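Local coordinates for protein blood group a-and b-cleaving endo-beta-galactosidase (Streptococcus pneumoniae, PDB 2YGL) that probably cleaves blood group A and B antigens as a family 98 endo-beta-galactosidase, here represented by its tandem carbohydrate-binding CBM51 modules, at residues S95-S98 with D99-V102; S46-T49 with S50-V54. All blocks are in the same frame, centred on the assembly; numbering follows the deposited sequence.

Contact 1 of 2, residues S95-S98 with D99-V102. With CA (calcium ion), chain C.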
loop_
_atom_site.group_PDB
_atom_site.type_symbol
_atom_site.label_atom_id
_atom_site.label_comp_id
_atom_site.label_asym_id
_atom_site.label_seq_id
_atom_site.Cartn_x
_atom_site.Cartn_y
_atom_site.Cartn_z
ATOM N N SER A 95 -36.757 17.826 16.710
ATOM C CA SER A 95 -36.299 18.253 18.032
ATOM C C SER A 95 -37.360 19.099 18.747
ATOM O O SER A 95 -37.028 20.010 19.506
ATOM C CB SER A 95 -34.981 19.024 17.916
ATOM O OG SER A 95 -35.150 20.229 17.190
ATOM N N SER A 96 -38.630 18.782 18.505
ATOM C CA SER A 96 -39.756 19.569 19.022
ATOM C C SER A 96 -39.978 19.402 20.527
ATOM O O SER A 96 -40.600 20.252 21.168
ATOM C CB SER A 96 -41.038 19.228 18.260
ATOM O OG SER A 96 -41.309 17.841 18.321
ATOM N N ARG A 97 -39.476 18.300 21.076
ATOM C CA ARG A 97 -39.513 18.042 22.516
ATOM C C ARG A 97 -38.098 17.769 23.018
ATOM O O ARG A 97 -37.242 17.321 22.251
ATOM C CB ARG A 97 -40.424 16.851 22.823
ATOM C CG ARG A 97 -41.918 17.161 22.770
ATOM C CD ARG A 97 -42.770 15.904 22.597
ATOM N NE ARG A 97 -42.386 14.827 23.512
ATOM C CZ ARG A 97 -43.144 13.770 23.802
ATOM N NH1 ARG A 97 -44.354 13.635 23.268
ATOM N NH2 ARG A 97 -42.692 12.848 24.641
ATOM N N SER A 98 -37.858 18.033 24.301
ATOM C CA SER A 98 -36.524 17.883 24.895
ATOM C C SER A 98 -36.067 16.427 25.063
ATOM O O SER A 98 -34.886 16.176 25.318
ATOM C CB SER A 98 -36.446 18.623 26.235
ATOM O OG SER A 98 -37.391 18.104 27.151
ATOM N N ASP A 99 -36.993 15.479 24.926
ATOM C CA ASP A 99 -36.653 14.050 24.960
ATOM C C ASP A 99 -36.368 13.499 23.555
ATOM O O ASP A 99 -35.950 12.350 23.396
ATOM C CB ASP A 99 -37.747 13.231 25.672
ATOM C CG ASP A 99 -39.135 13.445 25.080
ATOM O OD1 ASP A 99 -39.265 14.130 24.046
ATOM O OD2 ASP A 99 -40.111 12.918 25.656
ATOM N N HIS A 100 -36.605 14.335 22.544
ATOM C CA HIS A 100 -36.271 14.023 21.158
ATOM C C HIS A 100 -34.876 14.557 20.836
ATOM O O HIS A 100 -34.445 15.554 21.417
ATOM C CB HIS A 100 -37.306 14.640 20.214
ATOM C CG HIS A 100 -38.606 13.897 20.169
ATOM N ND1 HIS A 100 -39.183 13.480 18.988
ATOM C CD2 HIS A 100 -39.439 13.490 21.156
ATOM C CE1 HIS A 100 -40.316 12.853 19.250
ATOM N NE2 HIS A 100 -40.492 12.843 20.559
ATOM N N ALA A 101 -34.186 13.891 19.909
ATOM C CA ALA A 101 -32.804 14.227 19.528
ATOM C C ALA A 101 -31.830 14.213 20.719
ATOM O O ALA A 101 -31.125 15.193 20.982
ATOM C CB ALA A 101 -32.747 15.569 18.770
ATOM N N VAL A 102 -31.807 13.091 21.434
ATOM C CA VAL A 102 -30.913 12.908 22.578
ATOM C C VAL A 102 -30.132 11.613 22.381
ATOM O O VAL A 102 -30.676 10.515 22.527
ATOM C CB VAL A 102 -31.684 12.898 23.928
ATOM C CG1 VAL A 102 -30.743 12.619 25.100
ATOM C CG2 VAL A 102 -32.411 14.224 24.142
HETATM CA CA CA C . -32.380 9.191 22.363
HETATM O O HOH W 1 -34.270 10.584 21.913
HETATM O O HOH W 2 -33.046 9.412 24.512
#
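Asp99 OD2 accepts a short bond from Arg97 NH2 at 2.8 Å. The N-H points almost straight at the oxygen, at 172°, and the acceptor lies in the guanidinium plane. Arg97 NE reaches the other oxygen, Asp99 OD1, at 3.2 Å, with that oxygen tilted somewhat out of the plane. The grip is therefore side-on, with one nitrogen to each carboxylate oxygen, and both oxygens use their syn lone pairs. The two flat groups are nearly coplanar, 28° apart. The arginine chain is extended at first and then bends at chi3 (47°), which turns its NE edge back to the aspartate two residues on. His100 lies over one guanidinium face, its NE2 4.0 Å from Arg97 NE and offset toward the rim. Trp157, from another loop, meets the histidine ring and also touches Arg97 and Asp99.

The backbone makes a type I beta turn from Arg97 to His100. His100 N closes it on Arg97 O at 3.1 Å. Past the turn, Val102 CG2 packs 3.4 Å from Ser98 O. Val102 O then binds the calcium ion at 2.2 Å, together with Ala152, His155, Asp159 and two waters. One of these waters is hydrogen-bonded to Asp99 O at 2.9 Å. The salt bridge thus joins the first and third residues of the turn, and the backbone bond joins its ends. Residues 99-102 meet the metal site twice, directly through Val102 O and through a metal-bound water at Asp99 O.

Contact 2 of 2, residues S46-T49 with S50-V54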
loop_
_atom_site.group_PDB
_atom_site.type_symbol
_atom_site.label_atom_id
_atom_site.label_comp_id
_atom_site.label_asym_id
_atom_site.label_seq_id
_atom_site.Cartn_x
_atom_site.Cartn_y
_atom_site.Cartn_z
ATOM N N SER A 46 -26.628 17.444 6.919
ATOM C CA SER A 46 -26.086 18.703 7.421
ATOM C C SER A 46 -25.896 18.704 8.931
ATOM O O SER A 46 -26.686 18.118 9.672
ATOM C CB SER A 46 -26.936 19.901 6.978
ATOM O OG SER A 46 -28.244 19.843 7.510
ATOM N N LEU A 47 -24.835 19.371 9.368
ATOM C CA LEU A 47 -24.489 19.452 10.780
ATOM C C LEU A 47 -24.114 20.867 11.167
ATOM O O LEU A 47 -23.650 21.655 10.334
ATOM C CB LEU A 47 -23.327 18.507 11.107
ATOM C CG LEU A 47 -23.633 17.013 11.223
ATOM C CD1 LEU A 47 -22.346 16.202 11.394
ATOM C CD2 LEU A 47 -24.586 16.750 12.372
ATOM N N LEU A 48 -24.324 21.177 12.441
ATOM C CA LEU A 48 -23.873 22.428 13.022
ATOM C C LEU A 48 -22.370 22.339 13.263
ATOM O O LEU A 48 -21.895 21.442 13.963
ATOM C CB LEU A 48 -24.610 22.676 14.339
ATOM C CG LEU A 48 -24.802 24.099 14.862
ATOM C CD1 LEU A 48 -25.650 24.929 13.906
ATOM C CD2 LEU A 48 -25.456 24.042 16.231
ATOM N N THR A 49 -21.619 23.254 12.660
ATOM C CA THR A 49 -20.177 23.315 12.876
ATOM C C THR A 49 -19.832 24.451 13.846
ATOM O O THR A 49 -20.719 24.983 14.520
ATOM C CB THR A 49 -19.389 23.409 11.535
ATOM O OG1 THR A 49 -17.986 23.282 11.794
ATOM C CG2 THR A 49 -19.651 24.720 10.812
ATOM N N SER A 50 -18.553 24.810 13.924
ATOM C CA SER A 50 -18.104 25.885 14.805
ATOM C C SER A 50 -18.749 27.219 14.430
ATOM O O SER A 50 -19.055 27.466 13.259
ATOM C CB SER A 50 -16.580 25.998 14.789
ATOM O OG SER A 50 -16.138 26.808 15.863
ATOM N N ASP A 51 -18.957 28.063 15.441
ATOM C CA ASP A 51 -19.700 29.327 15.316
ATOM C C ASP A 51 -21.153 29.155 14.874
ATOM O O ASP A 51 -21.761 30.086 14.337
ATOM C CB ASP A 51 -18.970 30.330 14.414
ATOM C CG ASP A 51 -18.136 31.313 15.202
ATOM O OD1 ASP A 51 -17.117 30.891 15.788
ATOM O OD2 ASP A 51 -18.514 32.503 15.251
ATOM N N ASP A 52 -21.702 27.965 15.119
ATOM C CA ASP A 52 -23.093 27.638 14.781
ATOM C C ASP A 52 -23.434 27.785 13.292
ATOM O O ASP A 52 -24.587 28.032 12.929
ATOM C CB ASP A 52 -24.074 28.435 15.658
ATOM C CG ASP A 52 -24.224 27.846 17.048
ATOM O OD1 ASP A 52 -23.717 26.728 17.284
ATOM O OD2 ASP A 52 -24.859 28.497 17.904
ATOM N N LYS A 53 -22.423 27.626 12.441
ATOM C CA LYS A 53 -22.626 27.609 10.997
ATOM C C LYS A 53 -23.105 26.219 10.574
ATOM O O LYS A 53 -22.561 25.211 11.020
ATOM C CB LYS A 53 -21.329 27.986 10.267
ATOM C CG LYS A 53 -21.397 27.848 8.747
ATOM C CD LYS A 53 -20.010 27.854 8.111
ATOM C CE LYS A 53 -20.000 27.094 6.785
ATOM N NZ LYS A 53 -20.894 27.701 5.754
ATOM N N VAL A 54 -24.130 26.172 9.729
ATOM C CA VAL A 54 -24.634 24.907 9.194
ATOM C C VAL A 54 -23.815 24.505 7.965
ATOM O O VAL A 54 -23.673 25.285 7.024
ATOM C CB VAL A 54 -26.145 24.993 8.841
ATOM C CG1 VAL A 54 -26.642 23.690 8.218
ATOM C CG2 VAL A 54 -26.968 25.332 10.079
#
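Leu48 and Asp52 approach each other at a slant, with the two leucine methyls meeting different parts of the aspartate. Leu48 CD2 lies 3.4 Å from the carboxylate oxygen Asp52 OD1. Leu48 CD1 reaches the backbone instead, 3.4 Å from Asp52 O. The same methyl also meets Val54 CG2 at 4.1 Å. Leu48 and Val54 form an antiparallel non-hydrogen-bonded pair, so their side chains emerge on one face of the two-stranded sheet. Ser46 CB adds to this patch, touching Val54 CG1.

Thr49 packs against Lys53. Its methyl CG2 falls between the backbone N and the carbonyl carbon, with OG1 anti to the nitrogen (chi1 -172°). This sets CG2 3.0 Å from Lys53 O, the oxygen that Thr49 N also meets, and 3.7 Å from Lys53 CB. The ammonium end leads away.

Thr49 N donates to Lys53 O at 2.7 Å, almost straight at 171°. A weak bond of 3.2 Å, from Asp52 N to Thr49 O, spans the loop within. Asp51 and Asp52 both have positive phi, as the chain reverses between strands 45-48 and 54-57 of this beta hairpin. Asp52 OD1 is hydrogen-bonded to Gln131 NE2, so this oxygen has its polar partner outside the hairpin while it lies beside a leucine methyl. The short Thr49 N to Lys53 O bond closes the loop, with a weaker bond inside it and the Leu48-Val54 contact on one face.

Both contacts are local turns within the first of the two modules. The centres of contacts 1 and 2 lie about 18 Å apart, and the two do not touch. Contact 1 is a surface contact in the loop between strands 82-87 and 105-110. Contact 2 is partly buried and joins strands 45-48 and 54-57. Its Leu47 packs on strand 160-171, which belongs to a larger sheet. The chemistry differs with place. Residues 95-102 rely on charge, a ring and a calcium ion, in a loop with no regular strand. Residues 46-54 rely on strand pairing and apolar side chains, with Asp52 bonded to Gln131 outside the hairpin, and no metal takes part.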